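Local coordinates for monomethylamine corrinoid protein 1 (PDB 3EZX) that carries methyl groups on a bound corrinoid cofactor between the proteins MtmB and MtbA during methanogenesis from methylamine, at residues I13-P22 with Q63-A74. Residues are numbered along the deposited sequence; the frame is centred on the assembly and turned at random.
Sequences IVNQNVAGTP and QIMMSGKAMSNA
The Schellman motif that ends helix 3-14 docks on helix 61-82, with Ser-67 hydrogen-bonded to both Ile-13 and Gln-16. Ser-67 OG donates to Ile-13 O at 2.6 Å, while Gln-16 N reaches the same carbonyl from the opposite face, so two bonds grip an oxygen at the capped C-terminal end of the helix. Gln-16, the C-prime residue with positive phi, bends at chi2 (69°), which brings its amide back to the serine: NE2 donates to Ser-67 OG at 2.8 Å, nearly straight (160°) and close to the amide plane. Gln-16 CB rests 3.5 Å from Met-66 CB. The small serine thus acts as donor and acceptor at once, in a buried position.

Farther along, Ala-70 lets the turn come close, its CA 4.0 Å from Val-18 CA. Ile-13 CD1 meets Ala-70 CB at 3.8 Å, and branched Val-18 offers CG1 to the Lys-69 aliphatic chain and CG2 to Met-66 CE. Asn-17 OD1 caps Gly-20 N as the chain re-enters a helix; Thr-21, its OG1 held by Asn-17 O, places CG2 against Ala-74 CB. Pro-22, suited to a first helical turn that needs no N-H there, packs CG on Asn-73 CB. Met-71 borders Ile-13 and also packs on Met-47 of helix 35-55, while Ile-64, turned from this contact, touches the cobamide, as befits the N-terminal helical bundle of B12-binding corrinoid proteins.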
# COMPACT_ATOMS: atom_id res chain seq x y z
N ILE A 13 -14.41 8.58 -8.03
CA ILE A 13 -14.28 7.25 -7.45
C ILE A 13 -15.65 6.77 -6.97
O ILE A 13 -16.08 5.66 -7.28
CB ILE A 13 -13.30 7.26 -6.25
CG1 ILE A 13 -11.91 7.70 -6.71
CG2 ILE A 13 -13.22 5.88 -5.62
CD1 ILE A 13 -11.28 6.76 -7.72
N VAL A 14 -16.35 7.63 -6.23
CA VAL A 14 -17.67 7.30 -5.72
C VAL A 14 -18.64 6.93 -6.84
O VAL A 14 -19.46 6.03 -6.67
CB VAL A 14 -18.28 8.48 -4.91
CG1 VAL A 14 -19.63 8.07 -4.35
CG2 VAL A 14 -17.34 8.90 -3.78
N ASN A 15 -18.54 7.60 -7.97
CA ASN A 15 -19.44 7.32 -9.09
C ASN A 15 -18.87 6.43 -10.20
O ASN A 15 -19.29 6.51 -11.35
CB ASN A 15 -19.92 8.64 -9.71
CG ASN A 15 -20.59 9.54 -8.69
OD1 ASN A 15 -21.38 9.07 -7.86
ND2 ASN A 15 -20.27 10.82 -8.74
N GLN A 16 -17.92 5.58 -9.84
CA GLN A 16 -17.29 4.65 -10.78
C GLN A 16 -16.97 5.25 -12.14
O GLN A 16 -17.26 4.65 -13.17
CB GLN A 16 -18.18 3.42 -10.98
CG GLN A 16 -18.42 2.59 -9.73
CD GLN A 16 -19.28 3.30 -8.71
OE1 GLN A 16 -20.40 3.72 -9.02
NE2 GLN A 16 -18.78 3.45 -7.49
N ASN A 17 -16.35 6.43 -12.15
CA ASN A 17 -15.98 7.08 -13.40
C ASN A 17 -14.55 6.69 -13.76
O ASN A 17 -13.62 7.49 -13.61
CB ASN A 17 -16.11 8.60 -13.27
CG ASN A 17 -15.89 9.31 -14.59
OD1 ASN A 17 -15.54 8.69 -15.60
ND2 ASN A 17 -16.09 10.63 -14.59
N VAL A 18 -14.38 5.46 -14.23
CA VAL A 18 -13.06 4.93 -14.58
C VAL A 18 -12.32 5.75 -15.62
O VAL A 18 -11.16 6.09 -15.43
CB VAL A 18 -13.18 3.49 -15.11
CG1 VAL A 18 -11.80 2.89 -15.26
CG2 VAL A 18 -14.03 2.65 -14.18
N ALA A 19 -12.98 6.05 -16.73
CA ALA A 19 -12.36 6.82 -17.80
C ALA A 19 -11.95 8.23 -17.36
O ALA A 19 -10.89 8.72 -17.73
CB ALA A 19 -13.31 6.92 -18.98
N GLY A 20 -12.80 8.87 -16.55
CA GLY A 20 -12.52 10.22 -16.11
C GLY A 20 -11.45 10.45 -15.06
O GLY A 20 -10.68 11.41 -15.17
N THR A 21 -11.40 9.60 -14.05
CA THR A 21 -10.43 9.75 -12.98
C THR A 21 -9.03 10.15 -13.45
O THR A 21 -8.39 11.02 -12.85
CB THR A 21 -10.33 8.46 -12.15
OG1 THR A 21 -11.60 8.21 -11.54
CG2 THR A 21 -9.28 8.60 -11.07
N PRO A 22 -8.54 9.53 -14.53
CA PRO A 22 -7.20 9.89 -15.02
C PRO A 22 -7.11 11.33 -15.49
O PRO A 22 -6.15 12.04 -15.16
CB PRO A 22 -6.97 8.88 -16.14
CG PRO A 22 -7.71 7.68 -15.63
CD PRO A 22 -9.02 8.32 -15.21
N GLN A 63 -19.91 -2.08 -8.59
CA GLN A 63 -19.51 -0.70 -8.31
C GLN A 63 -18.11 -0.61 -7.71
O GLN A 63 -17.37 0.33 -7.99
CB GLN A 63 -20.50 -0.03 -7.36
CG GLN A 63 -21.89 0.27 -7.93
CD GLN A 63 -22.77 -0.96 -8.06
OE1 GLN A 63 -23.13 -1.59 -7.06
NE2 GLN A 63 -23.13 -1.31 -9.29
N ILE A 64 -17.78 -1.56 -6.84
CA ILE A 64 -16.48 -1.58 -6.19
C ILE A 64 -15.38 -1.92 -7.19
O ILE A 64 -14.26 -1.40 -7.11
CB ILE A 64 -16.45 -2.60 -5.04
CG1 ILE A 64 -17.49 -2.22 -3.98
CG2 ILE A 64 -15.06 -2.67 -4.42
CD1 ILE A 64 -17.27 -0.85 -3.38
N MET A 65 -15.69 -2.79 -8.15
CA MET A 65 -14.70 -3.17 -9.15
C MET A 65 -14.33 -1.95 -9.98
O MET A 65 -13.15 -1.68 -10.20
CB MET A 65 -15.25 -4.26 -10.06
CG MET A 65 -15.50 -5.56 -9.33
SD MET A 65 -16.26 -6.80 -10.35
CE MET A 65 -15.11 -8.09 -10.16
N MET A 66 -15.34 -1.21 -10.41
CA MET A 66 -15.11 -0.02 -11.21
C MET A 66 -14.43 1.09 -10.43
O MET A 66 -13.64 1.85 -11.00
CB MET A 66 -16.43 0.46 -11.81
CG MET A 66 -16.88 -0.43 -12.96
SD MET A 66 -18.33 0.18 -13.77
CE MET A 66 -17.60 1.32 -14.90
N SER A 67 -14.71 1.19 -9.14
CA SER A 67 -14.06 2.21 -8.32
C SER A 67 -12.61 1.79 -8.13
O SER A 67 -11.71 2.63 -8.05
CB SER A 67 -14.76 2.34 -6.97
OG SER A 67 -15.99 3.02 -7.11
N GLY A 68 -12.37 0.48 -8.08
CA GLY A 68 -11.02 -0.02 -7.93
C GLY A 68 -10.22 0.27 -9.17
O GLY A 68 -9.08 0.75 -9.10
N LYS A 69 -10.81 -0.01 -10.33
CA LYS A 69 -10.13 0.23 -11.59
C LYS A 69 -9.97 1.73 -11.79
O LYS A 69 -8.99 2.18 -12.38
CB LYS A 69 -10.94 -0.37 -12.75
CG LYS A 69 -10.36 -0.13 -14.13
CD LYS A 69 -9.00 -0.79 -14.31
CE LYS A 69 -8.43 -0.49 -15.70
NZ LYS A 69 -7.07 -1.06 -15.93
N ALA A 70 -10.92 2.50 -11.27
CA ALA A 70 -10.86 3.95 -11.38
C ALA A 70 -9.61 4.48 -10.67
O ALA A 70 -8.94 5.38 -11.17
CB ALA A 70 -12.10 4.58 -10.78
N MET A 71 -9.31 3.91 -9.50
CA MET A 71 -8.15 4.35 -8.76
C MET A 71 -6.84 3.78 -9.30
O MET A 71 -5.80 4.42 -9.20
CB MET A 71 -8.26 4.02 -7.27
CG MET A 71 -7.41 4.96 -6.43
SD MET A 71 -7.32 4.62 -4.69
CE MET A 71 -8.74 5.48 -4.16
N SER A 72 -6.89 2.59 -9.89
CA SER A 72 -5.68 2.00 -10.45
C SER A 72 -5.24 2.83 -11.66
O SER A 72 -4.05 3.06 -11.88
CB SER A 72 -5.95 0.56 -10.88
OG SER A 72 -6.45 -0.19 -9.79
N ASN A 73 -6.22 3.29 -12.44
CA ASN A 73 -5.91 4.11 -13.60
C ASN A 73 -5.35 5.45 -13.14
O ASN A 73 -4.49 6.03 -13.79
CB ASN A 73 -7.17 4.33 -14.45
CG ASN A 73 -7.51 3.13 -15.31
OD1 ASN A 73 -8.49 3.16 -16.07
ND2 ASN A 73 -6.71 2.08 -15.22
N ALA A 74 -5.84 5.94 -12.00
CA ALA A 74 -5.37 7.21 -11.46
C ALA A 74 -3.92 7.07 -11.03
O ALA A 74 -3.11 8.00 -11.19
CB ALA A 74 -6.23 7.61 -10.27